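PDB 2YI9: RNA-directed RNA polymerase from Infectious pancreatic necrosis virus, which catalyses the RNA-templated joining of ribonucleoside triphosphates into RNA and is probably found both free and covalently linked to the viral genome. Local coordinates for residues N396-I401 / L558-W563; T126-L131 / E145-V150; R63-M68 / F102-Y107. One frame throughout, in Å; residues are numbered along the deposited sequence.

In the fold
The three contacts lie far apart in one polymerase chain. Contact 1 is closest to the metal site: the side chain of Ser400 is about 4 Å from the bound magnesium ion, whose ligands are Asn389 and Asp402. Contact 2 is a helix pair with its centre about 27 Å from that of contact 1. Helix 580-588 comes near both: its Ile584 touches Val150 of contact 2, and its Arg582 forms a long, weak ion pair with Asp559 of contact 1. Contact 3 lies across the centre of the chain from contact 1, about 45 Å between centres. Its Pro104 side chain is about 4 Å from that of Ile252, a predicted GTP-binding residue.

Contact 1: residues N396-I401 / L558-W563; sequences NTWYSI and LDLLGW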
loop_
_atom_site.group_PDB
_atom_site.type_symbol
_atom_site.label_atom_id
_atom_site.label_comp_id
_atom_site.label_asym_id
_atom_site.label_seq_id
_atom_site.Cartn_x
_atom_site.Cartn_y
_atom_site.Cartn_z
ATOM N N ASN A 396 -1.092 -2.051 -30.845
ATOM C CA ASN A 396 -1.319 -0.601 -30.877
ATOM C C ASN A 396 -2.433 -0.152 -29.891
ATOM O O ASN A 396 -3.239 0.728 -30.188
ATOM C CB ASN A 396 -1.625 -0.161 -32.341
ATOM C CG ASN A 396 -1.581 1.329 -32.536
ATOM O OD1 ASN A 396 -0.810 2.037 -31.886
ATOM N ND2 ASN A 396 -2.465 1.843 -33.363
ATOM N N THR A 397 -2.504 -0.817 -28.737
ATOM C CA THR A 397 -3.525 -0.584 -27.710
ATOM C C THR A 397 -2.892 -0.622 -26.326
ATOM O O THR A 397 -2.031 -1.460 -26.057
ATOM C CB THR A 397 -4.687 -1.623 -27.846
ATOM O OG1 THR A 397 -5.075 -1.763 -29.218
ATOM C CG2 THR A 397 -5.930 -1.260 -27.003
ATOM N N TRP A 398 -3.317 0.299 -25.454
ATOM C CA TRP A 398 -2.875 0.357 -24.065
ATOM C C TRP A 398 -3.985 -0.232 -23.196
ATOM O O TRP A 398 -5.133 0.206 -23.274
ATOM C CB TRP A 398 -2.578 1.802 -23.668
ATOM C CG TRP A 398 -2.202 1.990 -22.226
ATOM C CD1 TRP A 398 -3.022 2.398 -21.208
ATOM C CD2 TRP A 398 -0.887 1.844 -21.650
ATOM N NE1 TRP A 398 -2.295 2.530 -20.041
ATOM C CE2 TRP A 398 -0.982 2.201 -20.288
ATOM C CE3 TRP A 398 0.367 1.460 -22.163
ATOM C CZ2 TRP A 398 0.138 2.217 -19.434
ATOM C CZ3 TRP A 398 1.464 1.458 -21.311
ATOM C CH2 TRP A 398 1.340 1.819 -19.961
ATOM N N TYR A 399 -3.645 -1.233 -22.380
ATOM C CA TYR A 399 -4.600 -1.865 -21.474
ATOM C C TYR A 399 -4.207 -1.622 -20.047
ATOM O O TYR A 399 -3.063 -1.870 -19.672
ATOM C CB TYR A 399 -4.692 -3.388 -21.710
ATOM C CG TYR A 399 -5.087 -3.745 -23.122
ATOM C CD1 TYR A 399 -6.430 -3.835 -23.491
ATOM C CD2 TYR A 399 -4.117 -3.979 -24.101
ATOM C CE1 TYR A 399 -6.800 -4.136 -24.802
ATOM C CE2 TYR A 399 -4.474 -4.310 -25.404
ATOM C CZ TYR A 399 -5.818 -4.392 -25.749
ATOM O OH TYR A 399 -6.169 -4.682 -27.046
ATOM N N SER A 400 -5.154 -1.153 -19.253
ATOM C CA SER A 400 -4.962 -0.979 -17.830
ATOM C C SER A 400 -5.810 -2.076 -17.189
ATOM O O SER A 400 -7.032 -2.130 -17.388
ATOM C CB SER A 400 -5.413 0.403 -17.369
ATOM O OG SER A 400 -5.244 0.480 -15.964
ATOM N N ILE A 401 -5.136 -3.011 -16.497
ATOM C CA ILE A 401 -5.765 -4.169 -15.875
ATOM C C ILE A 401 -5.623 -4.076 -14.366
ATOM O O ILE A 401 -4.573 -3.664 -13.869
ATOM C CB ILE A 401 -5.141 -5.474 -16.458
ATOM C CG1 ILE A 401 -5.428 -5.607 -17.977
ATOM C CG2 ILE A 401 -5.571 -6.767 -15.690
ATOM C CD1 ILE A 401 -4.270 -6.142 -18.757
ATOM N N LEU A 558 -3.543 7.220 -20.069
ATOM C CA LEU A 558 -2.925 5.976 -19.649
ATOM C C LEU A 558 -3.460 5.430 -18.330
ATOM O O LEU A 558 -3.354 4.223 -18.075
ATOM C CB LEU A 558 -1.399 6.174 -19.489
ATOM C CG LEU A 558 -0.577 6.583 -20.711
ATOM C CD1 LEU A 558 0.872 6.849 -20.302
ATOM C CD2 LEU A 558 -0.677 5.529 -21.851
ATOM N N ASP A 559 -3.930 6.319 -17.459
ATOM C CA ASP A 559 -4.297 6.002 -16.072
ATOM C C ASP A 559 -3.118 5.275 -15.418
ATOM O O ASP A 559 -3.274 4.217 -14.814
ATOM C CB ASP A 559 -5.619 5.216 -15.937
ATOM C CG ASP A 559 -6.094 5.165 -14.475
ATOM O OD1 ASP A 559 -5.941 6.187 -13.757
ATOM O OD2 ASP A 559 -6.512 4.087 -14.028
ATOM N N LEU A 560 -1.912 5.814 -15.637
ATOM C CA LEU A 560 -0.699 5.215 -15.123
ATOM C C LEU A 560 -0.583 5.657 -13.675
ATOM O O LEU A 560 -0.151 6.780 -13.389
ATOM C CB LEU A 560 0.512 5.639 -15.971
ATOM C CG LEU A 560 1.849 5.022 -15.554
ATOM C CD1 LEU A 560 1.904 3.546 -15.939
ATOM C CD2 LEU A 560 2.995 5.801 -16.175
ATOM N N LEU A 561 -1.065 4.794 -12.761
ATOM C CA LEU A 561 -1.115 5.079 -11.323
ATOM C C LEU A 561 -1.895 6.383 -11.051
ATOM O O LEU A 561 -1.493 7.173 -10.210
ATOM C CB LEU A 561 0.306 5.100 -10.694
ATOM C CG LEU A 561 1.157 3.850 -11.010
ATOM C CD1 LEU A 561 2.485 3.914 -10.277
ATOM C CD2 LEU A 561 0.359 2.528 -10.681
ATOM N N GLY A 562 -2.960 6.600 -11.825
ATOM C CA GLY A 562 -3.808 7.776 -11.713
ATOM C C GLY A 562 -3.408 8.959 -12.585
ATOM O O GLY A 562 -4.033 10.010 -12.495
ATOM N N TRP A 563 -2.381 8.807 -13.449
ATOM C CA TRP A 563 -1.883 9.909 -14.287
ATOM C C TRP A 563 -2.104 9.753 -15.790
ATOM O O TRP A 563 -1.960 8.659 -16.334
ATOM C CB TRP A 563 -0.387 10.174 -14.022
ATOM C CG TRP A 563 -0.071 10.385 -12.572
ATOM C CD1 TRP A 563 0.344 9.439 -11.674
ATOM C CD2 TRP A 563 -0.222 11.611 -11.824
ATOM N NE1 TRP A 563 0.484 10.000 -10.423
ATOM C CE2 TRP A 563 0.141 11.330 -10.484
ATOM C CE3 TRP A 563 -0.610 12.922 -12.161
ATOM C CZ2 TRP A 563 0.112 12.308 -9.480
ATOM C CZ3 TRP A 563 -0.612 13.898 -11.173
ATOM C CH2 TRP A 563 -0.281 13.581 -9.846
#
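The Trp398 indole carries Leu558 on one face and Leu560 at an edge. It joins strand 397-403 of the antiparallel palm sheet to the end of the first strand of a beta hairpin, 556-560 with 563-568. Leu558 CD2 stands 3.6 Å from the centroid of the five-membered ring of Trp398, 8° off its normal, which makes a CH-pi contact. Leu560 CD1 comes up near the ring plane, 4.1 Å from Trp398 CZ2. Trp398 CG is anti to the backbone N (chi1 176°), and this carries the indole across to the hairpin. There Trp398 NE1 donates to Leu558 O at 2.8 Å with an N-H...O angle of 148°. The donor lies in the carbonyl plane on a lone pair, although the oxygen is somewhat out of the indole plane. One leucine thus meets both the ring face and the ring N-H. A type I' turn runs from Leu560 to Trp563, and Asp559 and Leu560 both face Trp563 in a G1 bulge. Tyr391 meets the Trp398 ring, and its OH bonds Asp559 O and Leu561 N. Closer to the magnesium ion the contact is looser, with Ser400 OG 4.3 Å from Asp559 OD2.

Contact 2: residues T126-L131 / E145-V150; sequences TLLKQL and ETLRQV
Helices 125-137 and 143-156 run nearly antiparallel, at 158° between the axes of segments 126-131 and 145-150, and meet through Leu128, Leu131, Leu147 and Val150. They follow each other in the chain and form an alpha-alpha hairpin closed by a short loop. The segment axes approach to 10.3 Å, a spacing filled by aliphatic side chains. The backbones come nearest at Leu131 and Leu147, whose CA atoms are 6.4 Å apart.

All four touching residues are buried. Leu147 CG is anti to the backbone N (chi1 179°), which sends CD1 across to the facing helix. There Leu147 CD1 lies 3.8 Å from Leu128 CD1 and 3.9 Å from Leu131 CB. The Leu128 and Leu147 side chains cross at about a right angle. Leu131 and Val150 instead reach toward each other, tip to tip. Leu131 CD1 rests against the branch point of the valine, 3.8 Å from both Val150 CG1 and Val150 CG2. Leu128 CD1 also lies loosely against Val150 CG1.

Other helices flank the pair. Ala630 of helix 625-645 touches Leu131, and Ile584 of helix 580-588 touches Val150.

A polar cluster lies on helix 143-156, where Arg148 points away from the partner helix. In a salt bridge, Arg148 grips Glu145 side-on with NE and NH2, and both oxygens lie close to the guanidinium plane. Arg148 NE meets Glu145 OE1 at 3.0 Å in a nearly straight bond (175°), but from above the carboxylate plane. Glu145 OE2 has two donors: Arg148 NH2 on its syn side at 2.6 Å, and Gln149 NE2 on its anti side at 2.9 Å.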
loop_
_atom_site.group_PDB
_atom_site.type_symbol
_atom_site.label_atom_id
_atom_site.label_comp_id
_atom_site.label_asym_id
_atom_site.label_seq_id
_atom_site.Cartn_x
_atom_site.Cartn_y
_atom_site.Cartn_z
ATOM N N THR A 126 -18.477 26.610 -2.630
ATOM C CA THR A 126 -17.817 27.885 -2.927
ATOM C C THR A 126 -17.122 27.771 -4.297
ATOM O O THR A 126 -17.307 28.638 -5.143
ATOM C CB THR A 126 -16.865 28.303 -1.793
ATOM O OG1 THR A 126 -17.615 28.334 -0.583
ATOM C CG2 THR A 126 -16.283 29.682 -2.018
ATOM N N LEU A 127 -16.374 26.678 -4.521
ATOM C CA LEU A 127 -15.716 26.450 -5.806
ATOM C C LEU A 127 -16.755 26.334 -6.940
ATOM O O LEU A 127 -16.584 26.963 -7.980
ATOM C CB LEU A 127 -14.772 25.226 -5.770
ATOM C CG LEU A 127 -14.076 24.876 -7.102
ATOM C CD1 LEU A 127 -13.168 26.021 -7.565
ATOM C CD2 LEU A 127 -13.325 23.550 -6.999
ATOM N N LEU A 128 -17.852 25.594 -6.709
ATOM C CA LEU A 128 -18.936 25.449 -7.689
ATOM C C LEU A 128 -19.482 26.829 -8.130
ATOM O O LEU A 128 -19.655 27.071 -9.328
ATOM C CB LEU A 128 -20.070 24.566 -7.129
ATOM C CG LEU A 128 -21.289 24.360 -8.062
ATOM C CD1 LEU A 128 -20.902 23.634 -9.340
ATOM C CD2 LEU A 128 -22.439 23.665 -7.337
ATOM N N LYS A 129 -19.715 27.733 -7.161
ATOM C CA LYS A 129 -20.198 29.081 -7.435
ATOM C C LYS A 129 -19.160 29.892 -8.221
ATOM O O LYS A 129 -19.522 30.557 -9.190
ATOM C CB LYS A 129 -20.599 29.792 -6.133
ATOM C CG LYS A 129 -21.911 29.288 -5.550
ATOM C CD LYS A 129 -22.084 29.730 -4.100
ATOM C CE LYS A 129 -23.432 29.344 -3.551
ATOM N NZ LYS A 129 -23.541 29.630 -2.092
ATOM N N GLN A 130 -17.868 29.788 -7.837
ATOM C CA GLN A 130 -16.767 30.479 -8.530
ATOM C C GLN A 130 -16.603 29.965 -9.967
ATOM O O GLN A 130 -16.398 30.765 -10.862
ATOM C CB GLN A 130 -15.441 30.367 -7.735
ATOM C CG GLN A 130 -15.470 31.141 -6.402
ATOM C CD GLN A 130 -15.772 32.612 -6.549
ATOM O OE1 GLN A 130 -16.698 33.144 -5.940
ATOM N NE2 GLN A 130 -15.067 33.295 -7.417
ATOM N N LEU A 131 -16.723 28.640 -10.187
ATOM C CA LEU A 131 -16.659 28.053 -11.535
ATOM C C LEU A 131 -17.770 28.633 -12.396
ATOM O O LEU A 131 -17.535 28.954 -13.560
ATOM C CB LEU A 131 -16.785 26.510 -11.508
ATOM C CG LEU A 131 -15.638 25.712 -10.868
ATOM C CD1 LEU A 131 -16.071 24.275 -10.626
ATOM C CD2 LEU A 131 -14.349 25.748 -11.710
ATOM N N GLU A 145 -18.309 21.797 -19.971
ATOM C CA GLU A 145 -18.154 20.403 -19.560
ATOM C C GLU A 145 -17.507 20.288 -18.168
ATOM O O GLU A 145 -17.908 19.420 -17.381
ATOM C CB GLU A 145 -17.386 19.600 -20.640
ATOM C CG GLU A 145 -17.366 18.088 -20.452
ATOM C CD GLU A 145 -18.676 17.331 -20.272
ATOM O OE1 GLU A 145 -19.747 17.833 -20.689
ATOM O OE2 GLU A 145 -18.618 16.213 -19.711
ATOM N N THR A 146 -16.543 21.178 -17.841
ATOM C CA THR A 146 -15.912 21.168 -16.508
ATOM C C THR A 146 -16.968 21.478 -15.434
ATOM O O THR A 146 -17.048 20.763 -14.438
ATOM C CB THR A 146 -14.738 22.168 -16.437
ATOM O OG1 THR A 146 -13.778 21.790 -17.420
ATOM C CG2 THR A 146 -14.091 22.234 -15.032
ATOM N N LEU A 147 -17.780 22.537 -15.655
ATOM C CA LEU A 147 -18.822 22.908 -14.699
ATOM C C LEU A 147 -19.834 21.760 -14.510
ATOM O O LEU A 147 -20.156 21.413 -13.373
ATOM C CB LEU A 147 -19.527 24.210 -15.123
ATOM C CG LEU A 147 -20.675 24.706 -14.201
ATOM C CD1 LEU A 147 -20.153 25.025 -12.782
ATOM C CD2 LEU A 147 -21.374 25.915 -14.812
ATOM N N ARG A 148 -20.287 21.158 -15.619
ATOM C CA ARG A 148 -21.238 20.045 -15.598
ATOM C C ARG A 148 -20.690 18.848 -14.788
ATOM O O ARG A 148 -21.406 18.280 -13.964
ATOM C CB ARG A 148 -21.611 19.645 -17.039
ATOM C CG ARG A 148 -22.827 18.742 -17.129
ATOM C CD ARG A 148 -22.906 17.934 -18.426
ATOM N NE ARG A 148 -21.754 17.036 -18.622
ATOM C CZ ARG A 148 -21.567 15.867 -18.001
ATOM N NH1 ARG A 148 -22.458 15.419 -17.118
ATOM N NH2 ARG A 148 -20.484 15.146 -18.249
ATOM N N GLN A 149 -19.409 18.519 -14.990
ATOM C CA GLN A 149 -18.733 17.405 -14.301
ATOM C C GLN A 149 -18.585 17.646 -12.800
ATOM O O GLN A 149 -18.814 16.725 -12.012
ATOM C CB GLN A 149 -17.372 17.115 -14.943
ATOM C CG GLN A 149 -17.513 16.382 -16.282
ATOM C CD GLN A 149 -16.181 16.177 -16.986
ATOM O OE1 GLN A 149 -15.110 16.541 -16.496
ATOM N NE2 GLN A 149 -16.230 15.674 -18.206
ATOM N N VAL A 150 -18.234 18.883 -12.400
ATOM C CA VAL A 150 -18.104 19.211 -10.973
ATOM C C VAL A 150 -19.490 19.129 -10.305
ATOM O O VAL A 150 -19.626 18.519 -9.242
ATOM C CB VAL A 150 -17.405 20.587 -10.752
ATOM C CG1 VAL A 150 -17.445 21.003 -9.270
ATOM C CG2 VAL A 150 -15.959 20.546 -11.262
#

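Contact 3: residues R63-M68 / F102-Y107; sequences RAIPTM and FYPKYY
Ile65 and Phe102 form an antiparallel hydrogen-bonded pair, with their side chains on the same face of the sheet. Ile65 N donates to Phe102 O at 2.8 Å, nearly straight at 172°. Phe102 N returns a bond to Ile65 O at 2.9 Å, from above the carbonyl plane. Phe102 O also receives a CA-H...O contact from Ala64 CA at 3.3 Å.

Side chains pack on beyond the bridge in both directions. The Phe102 ring lies beside Thr67, whose CG2 meets the ring edge at CD2, 3.6 Å away. Thr67 CG2 is anti to the carbonyl carbon (OG1 at chi1 51°), which turns the methyl to that edge. The other way, the edge of the Tyr103 ring comes to Arg63 O, with CD1 at 3.4 Å. The Ile65 side chain crosses Pro104 at about a right angle, with CD1 4.0 Å from Pro104 CG. Pro104 also lies near Ile252, a predicted GTP-binding residue.

Strand 65-72 is central in a three-stranded antiparallel sheet, between 92-98 and 100-102. Outside it, Gln463 NE2 bonds Arg63 O, while the Arg63 guanidinium reaches Leu789 O and Ser456 OG.

Between the two segments the hydrogen bonds are thus backbone to backbone. They set the strand pairing, and apolar side chains pack beside them.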
loop_
_atom_site.group_PDB
_atom_site.type_symbol
_atom_site.label_atom_id
_atom_site.label_comp_id
_atom_site.label_asym_id
_atom_site.label_seq_id
_atom_site.Cartn_x
_atom_site.Cartn_y
_atom_site.Cartn_z
ATOM N N ARG A 63 -12.056 -14.729 20.837
ATOM C CA ARG A 63 -10.934 -14.894 21.744
ATOM C C ARG A 63 -10.845 -13.642 22.622
ATOM O O ARG A 63 -11.268 -12.534 22.215
ATOM C CB ARG A 63 -9.643 -15.159 20.957
ATOM C CG ARG A 63 -9.714 -16.429 20.078
ATOM C CD ARG A 63 -8.981 -16.275 18.757
ATOM N NE ARG A 63 -9.543 -15.199 17.924
ATOM C CZ ARG A 63 -9.072 -14.828 16.737
ATOM N NH1 ARG A 63 -8.006 -15.434 16.215
ATOM N NH2 ARG A 63 -9.632 -13.819 16.083
ATOM N N ALA A 64 -10.357 -13.834 23.852
ATOM C CA ALA A 64 -10.273 -12.781 24.867
ATOM C C ALA A 64 -8.841 -12.320 25.087
ATOM O O ALA A 64 -7.891 -13.049 24.788
ATOM C CB ALA A 64 -10.882 -13.287 26.174
ATOM N N ILE A 65 -8.687 -11.072 25.548
ATOM C CA ILE A 65 -7.372 -10.471 25.802
ATOM C C ILE A 65 -7.273 -10.140 27.290
ATOM O O ILE A 65 -8.187 -9.505 27.824
ATOM C CB ILE A 65 -7.111 -9.201 24.927
ATOM C CG1 ILE A 65 -7.338 -9.485 23.423
ATOM C CG2 ILE A 65 -5.687 -8.616 25.186
ATOM C CD1 ILE A 65 -7.278 -8.249 22.474
ATOM N N PRO A 66 -6.159 -10.522 27.968
ATOM C CA PRO A 66 -5.998 -10.142 29.385
ATOM C C PRO A 66 -5.988 -8.627 29.562
ATOM O O PRO A 66 -5.552 -7.885 28.669
ATOM C CB PRO A 66 -4.633 -10.745 29.762
ATOM C CG PRO A 66 -4.431 -11.886 28.764
ATOM C CD PRO A 66 -4.982 -11.287 27.483
ATOM N N THR A 67 -6.468 -8.161 30.721
ATOM C CA THR A 67 -6.441 -6.734 31.042
ATOM C C THR A 67 -4.990 -6.233 31.190
ATOM O O THR A 67 -4.065 -7.034 31.370
ATOM C CB THR A 67 -7.289 -6.441 32.277
ATOM O OG1 THR A 67 -6.901 -7.336 33.319
ATOM C CG2 THR A 67 -8.792 -6.549 31.987
ATOM N N MET A 68 -4.804 -4.906 31.083
ATOM C CA MET A 68 -3.492 -4.278 31.188
ATOM C C MET A 68 -2.954 -4.262 32.609
ATOM O O MET A 68 -3.707 -4.065 33.568
ATOM C CB MET A 68 -3.513 -2.861 30.597
ATOM C CG MET A 68 -3.818 -2.835 29.107
ATOM S SD MET A 68 -2.581 -3.749 28.142
ATOM C CE MET A 68 -3.474 -3.962 26.586
ATOM N N PHE A 102 -10.914 -10.295 28.582
ATOM C CA PHE A 102 -12.194 -9.861 28.019
ATOM C C PHE A 102 -12.162 -9.804 26.519
ATOM O O PHE A 102 -11.085 -9.718 25.929
ATOM C CB PHE A 102 -12.638 -8.504 28.613
ATOM C CG PHE A 102 -12.873 -8.600 30.108
ATOM C CD1 PHE A 102 -13.933 -9.349 30.617
ATOM C CD2 PHE A 102 -11.987 -8.013 31.004
ATOM C CE1 PHE A 102 -14.118 -9.485 31.998
ATOM C CE2 PHE A 102 -12.177 -8.134 32.377
ATOM C CZ PHE A 102 -13.245 -8.872 32.869
ATOM N N TYR A 103 -13.350 -9.871 25.897
ATOM C CA TYR A 103 -13.483 -9.792 24.450
ATOM C C TYR A 103 -13.335 -8.350 24.004
ATOM O O TYR A 103 -13.969 -7.466 24.590
ATOM C CB TYR A 103 -14.822 -10.369 23.965
ATOM C CG TYR A 103 -15.016 -11.813 24.368
ATOM C CD1 TYR A 103 -14.203 -12.818 23.851
ATOM C CD2 TYR A 103 -16.001 -12.177 25.284
ATOM C CE1 TYR A 103 -14.356 -14.149 24.244
ATOM C CE2 TYR A 103 -16.195 -13.511 25.649
ATOM C CZ TYR A 103 -15.368 -14.493 25.126
ATOM O OH TYR A 103 -15.519 -15.808 25.486
ATOM N N PRO A 104 -12.465 -8.092 23.009
ATOM C CA PRO A 104 -12.299 -6.698 22.521
ATOM C C PRO A 104 -13.482 -6.238 21.670
ATOM O O PRO A 104 -14.167 -7.056 21.056
ATOM C CB PRO A 104 -11.025 -6.764 21.670
ATOM C CG PRO A 104 -11.007 -8.185 21.137
ATOM C CD PRO A 104 -11.598 -9.037 22.273
ATOM N N LYS A 105 -13.711 -4.922 21.632
ATOM C CA LYS A 105 -14.777 -4.309 20.846
ATOM C C LYS A 105 -14.202 -3.100 20.125
ATOM O O LYS A 105 -13.467 -2.305 20.729
ATOM C CB LYS A 105 -15.966 -3.864 21.724
ATOM C CG LYS A 105 -16.806 -5.000 22.283
ATOM C CD LYS A 105 -16.434 -5.346 23.721
ATOM C CE LYS A 105 -17.154 -6.594 24.168
ATOM N NZ LYS A 105 -16.652 -7.097 25.492
ATOM N N TYR A 106 -14.547 -2.958 18.838
ATOM C CA TYR A 106 -14.075 -1.843 18.050
ATOM C C TYR A 106 -15.248 -1.220 17.281
ATOM O O TYR A 106 -15.897 -1.902 16.493
ATOM C CB TYR A 106 -12.919 -2.281 17.116
ATOM C CG TYR A 106 -12.603 -1.260 16.047
ATOM C CD1 TYR A 106 -12.094 -0.005 16.382
ATOM C CD2 TYR A 106 -12.881 -1.519 14.705
ATOM C CE1 TYR A 106 -11.849 0.958 15.407
ATOM C CE2 TYR A 106 -12.625 -0.569 13.720
ATOM C CZ TYR A 106 -12.100 0.664 14.077
ATOM O OH TYR A 106 -11.876 1.611 13.125
ATOM N N TYR A 107 -15.512 0.074 17.529
ATOM C CA TYR A 107 -16.603 0.812 16.879
ATOM C C TYR A 107 -16.052 1.937 16.038
ATOM O O TYR A 107 -15.661 2.972 16.562
ATOM C CB TYR A 107 -17.618 1.356 17.901
ATOM C CG TYR A 107 -18.150 0.257 18.785
ATOM C CD1 TYR A 107 -19.149 -0.603 18.334
ATOM C CD2 TYR A 107 -17.566 -0.011 20.015
ATOM C CE1 TYR A 107 -19.585 -1.673 19.114
ATOM C CE2 TYR A 107 -18.006 -1.062 20.811
ATOM C CZ TYR A 107 -18.999 -1.903 20.349
ATOM O OH TYR A 107 -19.425 -2.920 21.156
#